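Acyl-CoA dehydrogenase (Thermus thermophilus, PDB 2Z1Q) probably catalyses the FAD-dependent oxidation of saturated acyl-CoA thioesters to their 2,3-dehydroacyl-CoA products, passing the electrons to an acceptor. Local coordinates at residues B[303-308]-B[560-565]; B[310-315]-B[509-513]; B[444-450]-B[496-500]. All blocks are in the same frame, centred on the assembly; numbering follows the deposited sequence.

Interaction 1. Residues B[303-308]-B[560-565]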
loop_
_atom_site.group_PDB
_atom_site.type_symbol
_atom_site.label_atom_id
_atom_site.label_comp_id
_atom_site.label_asym_id
_atom_site.label_seq_id
_atom_site.Cartn_x
_atom_site.Cartn_y
_atom_site.Cartn_z
ATOM N N GLN B 303 -9.929 -14.734 -6.729
ATOM C CA GLN B 303 -9.063 -15.589 -7.535
ATOM C C GLN B 303 -8.052 -14.733 -8.294
ATOM O O GLN B 303 -6.886 -15.100 -8.426
ATOM C CB GLN B 303 -9.882 -16.428 -8.522
ATOM C CG GLN B 303 -10.921 -17.353 -7.885
ATOM C CD GLN B 303 -10.922 -18.731 -8.526
ATOM O OE1 GLN B 303 -10.823 -18.855 -9.748
ATOM N NE2 GLN B 303 -11.036 -19.774 -7.706
ATOM N N GLN B 304 -8.492 -13.582 -8.786
ATOM C CA GLN B 304 -7.588 -12.696 -9.501
ATOM C C GLN B 304 -6.422 -12.281 -8.574
ATOM O O GLN B 304 -5.268 -12.274 -8.986
ATOM C CB GLN B 304 -8.361 -11.475 -10.008
ATOM C CG GLN B 304 -7.495 -10.368 -10.575
ATOM C CD GLN B 304 -8.329 -9.206 -11.092
ATOM O OE1 GLN B 304 -8.910 -9.277 -12.171
ATOM N NE2 GLN B 304 -8.394 -8.131 -10.317
ATOM N N LYS B 305 -6.727 -11.948 -7.324
ATOM C CA LYS B 305 -5.674 -11.546 -6.383
ATOM C C LYS B 305 -4.708 -12.703 -6.121
ATOM O O LYS B 305 -3.492 -12.557 -6.260
ATOM C CB LYS B 305 -6.303 -11.096 -5.063
ATOM C CG LYS B 305 -7.280 -9.944 -5.177
ATOM C CD LYS B 305 -7.748 -9.564 -3.791
ATOM C CE LYS B 305 -9.003 -8.703 -3.818
ATOM N NZ LYS B 305 -8.763 -7.431 -4.517
ATOM N N LEU B 306 -5.266 -13.852 -5.748
ATOM C CA LEU B 306 -4.501 -15.068 -5.462
ATOM C C LEU B 306 -3.616 -15.466 -6.638
ATOM O O LEU B 306 -2.477 -15.888 -6.449
ATOM C CB LEU B 306 -5.452 -16.229 -5.121
ATOM C CG LEU B 306 -6.232 -16.122 -3.807
ATOM C CD1 LEU B 306 -7.259 -17.242 -3.725
ATOM C CD2 LEU B 306 -5.265 -16.175 -2.623
ATOM N N GLY B 307 -4.132 -15.319 -7.856
ATOM C CA GLY B 307 -3.338 -15.648 -9.028
ATOM C C GLY B 307 -2.215 -14.644 -9.227
ATOM O O GLY B 307 -1.064 -15.028 -9.459
ATOM N N GLU B 308 -2.538 -13.354 -9.134
ATOM C CA GLU B 308 -1.521 -12.317 -9.316
ATOM C C GLU B 308 -0.444 -12.442 -8.235
ATOM O O GLU B 308 0.740 -12.288 -8.513
ATOM C CB GLU B 308 -2.166 -10.914 -9.279
ATOM C CG GLU B 308 -1.203 -9.789 -9.587
ATOM C CD GLU B 308 -0.611 -9.878 -10.984
ATOM O OE1 GLU B 308 0.485 -9.314 -11.213
ATOM O OE2 GLU B 308 -1.245 -10.504 -11.863
ATOM N N ARG B 560 -4.980 -16.353 -14.465
ATOM C CA ARG B 560 -4.959 -16.083 -13.038
ATOM C C ARG B 560 -5.845 -17.090 -12.322
ATOM O O ARG B 560 -5.460 -17.630 -11.288
ATOM C CB ARG B 560 -5.434 -14.659 -12.743
ATOM C CG ARG B 560 -4.444 -13.568 -13.145
ATOM C CD ARG B 560 -4.762 -12.320 -12.347
ATOM N NE ARG B 560 -3.959 -11.156 -12.710
ATOM C CZ ARG B 560 -4.309 -10.242 -13.615
ATOM N NH1 ARG B 560 -5.460 -10.339 -14.272
ATOM N NH2 ARG B 560 -3.514 -9.210 -13.850
ATOM N N ARG B 561 -7.020 -17.376 -12.878
ATOM C CA ARG B 561 -7.908 -18.345 -12.242
ATOM C C ARG B 561 -7.231 -19.702 -12.101
ATOM O O ARG B 561 -7.425 -20.402 -11.108
ATOM C CB ARG B 561 -9.209 -18.502 -13.018
ATOM C CG ARG B 561 -10.165 -17.338 -12.846
ATOM C CD ARG B 561 -11.559 -17.737 -13.273
ATOM N NE ARG B 561 -12.527 -16.673 -13.041
ATOM C CZ ARG B 561 -13.843 -16.850 -13.082
ATOM N NH1 ARG B 561 -14.336 -18.052 -13.346
ATOM N NH2 ARG B 561 -14.664 -15.832 -12.863
ATOM N N GLN B 562 -6.427 -20.058 -13.100
ATOM C CA GLN B 562 -5.702 -21.326 -13.099
ATOM C C GLN B 562 -4.682 -21.354 -11.945
ATOM O O GLN B 562 -4.537 -22.368 -11.259
ATOM C CB GLN B 562 -5.004 -21.524 -14.454
ATOM C CG GLN B 562 -4.210 -22.816 -14.573
ATOM C CD GLN B 562 -3.611 -23.034 -15.969
ATOM O OE1 GLN B 562 -2.826 -23.957 -16.172
ATOM N NE2 GLN B 562 -3.983 -22.187 -16.926
ATOM N N ALA B 563 -3.992 -20.233 -11.748
ATOM C CA ALA B 563 -3.000 -20.093 -10.678
ATOM C C ALA B 563 -3.708 -20.127 -9.316
ATOM O O ALA B 563 -3.254 -20.790 -8.382
ATOM C CB ALA B 563 -2.239 -18.774 -10.849
ATOM N N ALA B 564 -4.822 -19.405 -9.232
ATOM C CA ALA B 564 -5.639 -19.347 -8.020
ATOM C C ALA B 564 -5.984 -20.762 -7.579
ATOM O O ALA B 564 -5.672 -21.164 -6.459
ATOM C CB ALA B 564 -6.928 -18.554 -8.291
ATOM N N GLU B 565 -6.625 -21.515 -8.470
ATOM C CA GLU B 565 -7.001 -22.893 -8.171
ATOM C C GLU B 565 -5.813 -23.644 -7.574
ATOM O O GLU B 565 -5.955 -24.352 -6.571
ATOM C CB GLU B 565 -7.493 -23.603 -9.438
ATOM C CG GLU B 565 -8.835 -23.086 -9.986
ATOM C CD GLU B 565 -9.967 -23.194 -8.966
ATOM O OE1 GLU B 565 -9.809 -23.946 -7.978
ATOM O OE2 GLU B 565 -11.016 -22.538 -9.157
HETATM O O HOH W 1 -10.893 -21.121 -11.258
HETATM O O HOH W 2 -8.011 -11.409 -13.617
#

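Interaction 2. Residues B[310-315]-B[509-513]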
loop_
_atom_site.group_PDB
_atom_site.type_symbol
_atom_site.label_atom_id
_atom_site.label_comp_id
_atom_site.label_asym_id
_atom_site.label_seq_id
_atom_site.Cartn_x
_atom_site.Cartn_y
_atom_site.Cartn_z
ATOM N N ALA B 310 0.663 -15.166 -6.604
ATOM C CA ALA B 310 1.557 -16.279 -6.920
ATOM C C ALA B 310 2.454 -15.922 -8.099
ATOM O O ALA B 310 3.623 -16.267 -8.143
ATOM C CB ALA B 310 0.747 -17.531 -7.234
ATOM N N SER B 311 1.914 -15.197 -9.061
ATOM C CA SER B 311 2.722 -14.821 -10.196
ATOM C C SER B 311 3.868 -13.876 -9.805
ATOM O O SER B 311 5.023 -14.132 -10.155
ATOM C CB SER B 311 1.851 -14.177 -11.276
ATOM O OG SER B 311 2.650 -13.769 -12.374
ATOM N N ARG B 312 3.573 -12.799 -9.075
ATOM C CA ARG B 312 4.643 -11.876 -8.709
ATOM C C ARG B 312 5.677 -12.538 -7.800
ATOM O O ARG B 312 6.871 -12.294 -7.925
ATOM C CB ARG B 312 4.057 -10.624 -8.074
ATOM C CG ARG B 312 2.994 -9.967 -8.950
ATOM C CD ARG B 312 2.794 -8.513 -8.595
ATOM N NE ARG B 312 1.527 -7.988 -9.098
ATOM C CZ ARG B 312 1.158 -6.714 -9.004
ATOM N NH1 ARG B 312 -0.013 -6.319 -9.484
ATOM N NH2 ARG B 312 1.974 -5.828 -8.436
ATOM N N ILE B 313 5.230 -13.394 -6.898
ATOM C CA ILE B 313 6.170 -14.079 -6.027
ATOM C C ILE B 313 7.111 -14.969 -6.857
ATOM O O ILE B 313 8.317 -14.996 -6.614
ATOM C CB ILE B 313 5.421 -14.939 -4.991
ATOM C CG1 ILE B 313 4.638 -14.034 -4.034
ATOM C CG2 ILE B 313 6.398 -15.808 -4.243
ATOM C CD1 ILE B 313 3.652 -14.801 -3.183
ATOM N N TYR B 314 6.565 -15.680 -7.840
ATOM C CA TYR B 314 7.388 -16.543 -8.683
ATOM C C TYR B 314 8.456 -15.742 -9.420
ATOM O O TYR B 314 9.628 -16.128 -9.461
ATOM C CB TYR B 314 6.510 -17.292 -9.697
ATOM C CG TYR B 314 7.305 -18.074 -10.711
ATOM C CD1 TYR B 314 7.952 -19.250 -10.358
ATOM C CD2 TYR B 314 7.441 -17.612 -12.027
ATOM C CE1 TYR B 314 8.721 -19.958 -11.277
ATOM C CE2 TYR B 314 8.204 -18.309 -12.954
ATOM C CZ TYR B 314 8.844 -19.484 -12.568
ATOM O OH TYR B 314 9.625 -20.201 -13.439
ATOM N N ALA B 315 8.057 -14.613 -9.994
ATOM C CA ALA B 315 9.001 -13.769 -10.703
ATOM C C ALA B 315 10.127 -13.298 -9.771
ATOM O O ALA B 315 11.302 -13.467 -10.092
ATOM C CB ALA B 315 8.278 -12.566 -11.318
ATOM N N LEU B 509 2.544 -18.819 -14.677
ATOM C CA LEU B 509 2.926 -17.708 -13.814
ATOM C C LEU B 509 3.839 -16.759 -14.547
ATOM O O LEU B 509 3.745 -15.538 -14.392
ATOM C CB LEU B 509 3.622 -18.220 -12.553
ATOM C CG LEU B 509 2.747 -19.093 -11.650
ATOM C CD1 LEU B 509 3.568 -19.506 -10.444
ATOM C CD2 LEU B 509 1.484 -18.345 -11.217
ATOM N N ALA B 510 4.714 -17.331 -15.363
ATOM C CA ALA B 510 5.651 -16.538 -16.130
ATOM C C ALA B 510 4.912 -15.691 -17.169
ATOM O O ALA B 510 5.266 -14.540 -17.399
ATOM C CB ALA B 510 6.655 -17.445 -16.807
ATOM N N ARG B 511 3.880 -16.270 -17.779
ATOM C CA ARG B 511 3.105 -15.584 -18.819
ATOM C C ARG B 511 2.296 -14.420 -18.241
ATOM O O ARG B 511 2.207 -13.351 -18.841
ATOM C CB ARG B 511 2.188 -16.601 -19.533
ATOM C CG ARG B 511 1.470 -16.100 -20.786
ATOM C CD ARG B 511 0.831 -17.264 -21.551
ATOM N NE ARG B 511 1.845 -18.243 -21.933
ATOM C CZ ARG B 511 1.867 -19.509 -21.525
ATOM N NH1 ARG B 511 2.844 -20.313 -21.925
ATOM N NH2 ARG B 511 0.912 -19.972 -20.726
ATOM N N ILE B 512 1.717 -14.639 -17.068
ATOM C CA ILE B 512 0.937 -13.624 -16.380
ATOM C C ILE B 512 1.798 -12.401 -16.071
ATOM O O ILE B 512 1.361 -11.260 -16.228
ATOM C CB ILE B 512 0.380 -14.219 -15.073
ATOM C CG1 ILE B 512 -0.786 -15.151 -15.402
ATOM C CG2 ILE B 512 -0.010 -13.115 -14.097
ATOM C CD1 ILE B 512 -1.284 -15.908 -14.208
ATOM N N TYR B 513 3.033 -12.652 -15.654
ATOM C CA TYR B 513 3.967 -11.592 -15.300
ATOM C C TYR B 513 4.469 -10.863 -16.546
ATOM O O TYR B 513 4.516 -9.624 -16.587
ATOM C CB TYR B 513 5.146 -12.190 -14.517
ATOM C CG TYR B 513 6.099 -11.151 -14.002
ATOM C CD1 TYR B 513 5.892 -10.556 -12.759
ATOM C CD2 TYR B 513 7.145 -10.681 -14.793
ATOM C CE1 TYR B 513 6.688 -9.521 -12.319
ATOM C CE2 TYR B 513 7.958 -9.626 -14.359
ATOM C CZ TYR B 513 7.709 -9.049 -13.115
ATOM O OH TYR B 513 8.406 -7.959 -12.657
#

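Interaction 3. Residues B[444-450]-B[496-500]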
loop_
_atom_site.group_PDB
_atom_site.type_symbol
_atom_site.label_atom_id
_atom_site.label_comp_id
_atom_site.label_asym_id
_atom_site.label_seq_id
_atom_site.Cartn_x
_atom_site.Cartn_y
_atom_site.Cartn_z
ATOM N N ASP B 444 9.423 -18.966 -29.982
ATOM C CA ASP B 444 9.686 -18.606 -28.599
ATOM C C ASP B 444 9.514 -17.093 -28.522
ATOM O O ASP B 444 10.382 -16.364 -28.035
ATOM C CB ASP B 444 11.099 -19.021 -28.205
ATOM C CG ASP B 444 11.199 -19.403 -26.748
ATOM O OD1 ASP B 444 12.245 -19.954 -26.344
ATOM O OD2 ASP B 444 10.222 -19.152 -26.007
ATOM N N LEU B 445 8.377 -16.635 -29.034
ATOM C CA LEU B 445 8.041 -15.223 -29.071
ATOM C C LEU B 445 8.102 -14.602 -27.683
ATOM O O LEU B 445 8.471 -13.436 -27.536
ATOM C CB LEU B 445 6.636 -15.027 -29.667
ATOM C CG LEU B 445 6.334 -15.675 -31.026
ATOM C CD1 LEU B 445 5.990 -17.147 -30.822
ATOM C CD2 LEU B 445 5.167 -14.959 -31.702
ATOM N N GLU B 446 7.748 -15.379 -26.663
ATOM C CA GLU B 446 7.778 -14.863 -25.304
ATOM C C GLU B 446 9.182 -14.400 -24.952
ATOM O O GLU B 446 9.363 -13.288 -24.456
ATOM C CB GLU B 446 7.303 -15.925 -24.315
ATOM C CG GLU B 446 5.867 -16.347 -24.532
ATOM C CD GLU B 446 5.342 -17.204 -23.405
ATOM O OE1 GLU B 446 6.042 -18.166 -23.025
ATOM O OE2 GLU B 446 4.236 -16.917 -22.901
ATOM N N LEU B 447 10.172 -15.245 -25.224
ATOM C CA LEU B 447 11.558 -14.889 -24.944
ATOM C C LEU B 447 11.989 -13.731 -25.821
ATOM O O LEU B 447 12.911 -12.991 -25.478
ATOM C CB LEU B 447 12.492 -16.086 -25.164
ATOM C CG LEU B 447 12.501 -17.144 -24.057
ATOM C CD1 LEU B 447 13.612 -18.143 -24.307
ATOM C CD2 LEU B 447 12.702 -16.471 -22.711
ATOM N N HIS B 448 11.318 -13.571 -26.956
ATOM C CA HIS B 448 11.629 -12.481 -27.866
ATOM C C HIS B 448 11.172 -11.148 -27.268
ATOM O O HIS B 448 11.881 -10.148 -27.335
ATOM C CB HIS B 448 10.935 -12.690 -29.214
ATOM C CG HIS B 448 11.159 -11.568 -30.181
ATOM N ND1 HIS B 448 10.155 -11.055 -30.972
ATOM C CD2 HIS B 448 12.273 -10.857 -30.478
ATOM C CE1 HIS B 448 10.639 -10.073 -31.715
ATOM N NE2 HIS B 448 11.922 -9.933 -31.434
ATOM N N GLN B 449 9.976 -11.142 -26.691
ATOM C CA GLN B 449 9.435 -9.933 -26.079
ATOM C C GLN B 449 10.380 -9.489 -24.965
ATOM O O GLN B 449 10.585 -8.294 -24.737
ATOM C CB GLN B 449 8.034 -10.219 -25.536
ATOM C CG GLN B 449 7.125 -10.862 -26.572
ATOM C CD GLN B 449 5.768 -11.229 -26.024
ATOM O OE1 GLN B 449 5.655 -11.742 -24.913
ATOM N NE2 GLN B 449 4.724 -10.976 -26.804
ATOM N N VAL B 450 10.975 -10.466 -24.289
ATOM C CA VAL B 450 11.926 -10.179 -23.226
ATOM C C VAL B 450 13.121 -9.459 -23.825
ATOM O O VAL B 450 13.638 -8.500 -23.250
ATOM C CB VAL B 450 12.378 -11.481 -22.530
ATOM C CG1 VAL B 450 13.711 -11.276 -21.826
ATOM C CG2 VAL B 450 11.310 -11.909 -21.540
ATOM N N LEU B 496 10.827 -16.778 -17.010
ATOM C CA LEU B 496 10.558 -17.586 -18.201
ATOM C C LEU B 496 11.541 -18.735 -18.369
ATOM O O LEU B 496 11.140 -19.868 -18.622
ATOM C CB LEU B 496 10.575 -16.700 -19.452
ATOM C CG LEU B 496 9.212 -16.340 -20.058
ATOM C CD1 LEU B 496 9.322 -15.053 -20.861
ATOM C CD2 LEU B 496 8.719 -17.490 -20.937
ATOM N N LEU B 497 12.828 -18.438 -18.230
ATOM C CA LEU B 497 13.845 -19.471 -18.371
ATOM C C LEU B 497 13.658 -20.575 -17.344
ATOM O O LEU B 497 13.943 -21.736 -17.622
ATOM C CB LEU B 497 15.241 -18.863 -18.233
ATOM C CG LEU B 497 15.629 -17.859 -19.321
ATOM C CD1 LEU B 497 17.028 -17.335 -19.072
ATOM C CD2 LEU B 497 15.551 -18.525 -20.681
ATOM N N ARG B 498 13.176 -20.224 -16.155
ATOM C CA ARG B 498 12.964 -21.227 -15.119
ATOM C C ARG B 498 11.719 -22.055 -15.441
ATOM O O ARG B 498 11.695 -23.263 -15.206
ATOM C CB ARG B 498 12.824 -20.565 -13.739
ATOM C CG ARG B 498 12.412 -21.514 -12.596
ATOM C CD ARG B 498 12.213 -20.765 -11.275
ATOM N NE ARG B 498 11.679 -21.622 -10.213
ATOM C CZ ARG B 498 11.268 -21.187 -9.022
ATOM N NH1 ARG B 498 10.803 -22.055 -8.128
ATOM N NH2 ARG B 498 11.314 -19.890 -8.719
ATOM N N ALA B 499 10.694 -21.408 -15.988
ATOM C CA ALA B 499 9.459 -22.101 -16.327
ATOM C C ALA B 499 9.695 -23.220 -17.356
ATOM O O ALA B 499 8.999 -24.237 -17.348
ATOM C CB ALA B 499 8.430 -21.112 -16.862
ATOM N N ARG B 500 10.678 -23.007 -18.233
ATOM C CA ARG B 500 11.036 -23.972 -19.277
ATOM C C ARG B 500 11.613 -25.252 -18.681
ATOM O O ARG B 500 11.329 -26.354 -19.154
ATOM C CB ARG B 500 12.051 -23.343 -20.246
ATOM C CG ARG B 500 11.475 -22.214 -21.100
ATOM C CD ARG B 500 10.413 -22.737 -22.061
ATOM N NE ARG B 500 9.338 -21.777 -22.307
ATOM C CZ ARG B 500 9.489 -20.610 -22.927
ATOM N NH1 ARG B 500 8.440 -19.813 -23.097
ATOM N NH2 ARG B 500 10.677 -20.240 -23.383
#

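Interaction 1. Residues B[303-308]-B[560-565]
E308 and R560 form a side-on salt bridge in which a single carboxylate oxygen takes both donors. R560 NE lies 2.9 Å from E308 OE2 at an N-H...O angle of 162°, arriving on the anti side of the carboxylate, whereas the bond from NH2 is longer and more bent and comes from above that plane. E308 reaches the guanidinium edge because its chain bends at chi2; OE1 pairs with R312. R560 also runs alongside Q304, its CD 3.4 Å from Q304 O, and one water joins R560 NH1 to Q304 OE1. At the other end Q303 NE2 donates to E565 OE2 over 3.1 Å at 171°, in the amide plane but above that of the carboxylate. Q303 NE2 also bonds G297 O, and a second water links Q303 OE1 with E565 OE2. Between these polar ends the backbones come together: G307 CA is 3.7 Å from R560 O, and A564 CB rests 3.6 Å from Q303 CB. A CB on G307 would clash with R560 O, so glycine permits an axis separation of 7.2 Å in this close crossing near the cofactor, the L306 side chain lying about 8 Å from bound FAD. Segments 303-308 and 560-565 cross at 80°, placing helix 300-331 across helix 556-570, with L306 touching I372 of helix 348-372, I512 of helix 505-528 beside the salt bridge, and R561 paired with E477 of the second subunit.

Interaction 2. Residues B[310-315]-B[509-513]
Two helices of the all-helical C-terminal part, 300-331 and 505-528, cross nearly at right angles here, and S311 meets L509 where they come nearest. S311 OG donates to L509 O at 2.9 Å, in the carbonyl plane and on a lone pair, with a C=O...O angle of 136°. With OG turned anti to its own backbone nitrogen (chi1 178°), the hydroxyl faces the neighbouring helix. L509 O also accepts the helical bond from Y513 N, so this buried carbonyl has two donors. I512 CG2 packs against S311 OG at 3.2 Å. An alanine in place of this serine is likely to cost L509 O its second donor and open a small gap beside I512 CG2. The axes of the short segments lie 8.5 Å apart, a separation consistent with the small residues A310, S311, A315 and A510 in the interface of this acyl-CoA dehydrogenase helical bundle. A315 CB sits over one face of the Y513 ring, 3.6 Å from its centroid and 18° off the normal, a CH-pi contact. L509 CD1 lies 3.8 Å from Y314 CB, while the Y314 hydroxyl bonds to A495 O of helix 476-502.

Interaction 3. Residues B[444-450]-B[496-500]
R500 joins D444 and E446 in a salt-bridge network, using a different terminal nitrogen for each acid. R500 NH1 lies 2.9 Å from E446 OE1, which meets the guanidinium at its edge; the two flat groups are nearly coplanar, 21° apart. R500 NH2 lies equally near D444 OD2 at 2.9 Å, but the N-H...O angle of 120° makes this hydrogen bond weak, and the planes are clearly turned against each other. The evidence therefore favours a charge pairing with D444 over a well-directed bond. The arginine chain bends at chi2 and again at chi3, which carries its end back toward the start of helix 445-468. E446 has a second cationic partner through OE2, the R511 side chain, so its carboxylate lies between two arginines and would probably be favoured in its ionised form.

The apolar contacts lie alongside this network. L447 CD2 approaches L496 CB at 3.9 Å and L497 CD2 at 4.1 Å; the L447 side chain slides past L496 in the opposite direction and crosses L497 at about a right angle. L447 CG is also 3.7 Å from R500 NH2, bringing a hydrocarbon group to the guanidinium edge. Deeper in, V450 CG2 touches L496 CD1 at 3.8 Å.

The contact is made mainly by side chains: the short segments run nearly antiparallel at 159°, with axes 11.4 Å apart. Helices 445-468 and 476-502, consecutive in the chain, thereby pack as a nearly antiparallel pair, while L514 of helix 505-528 touches both E446 and L496.

Interactions 1 and 2 are mainly buried and both use helix 300-331, about two turns apart, where it crosses helices 556-570 and 505-528. They touch through I512 against R560 and E308, and through L509 against A563. Interaction 3 is only partly buried and joins two nearly antiparallel helices at a larger axis separation. Chemistry follows place: interaction 2 relies on small residues, apolar packing and one hydroxyl bond, interaction 1 flanks a close backbone crossing with charged and water-bridged ends, and interaction 3 sets an acid-arginine network beside leucines. The R511-E446 salt bridge ties interaction 2 to interaction 3; interactions 1 and 3 do not touch.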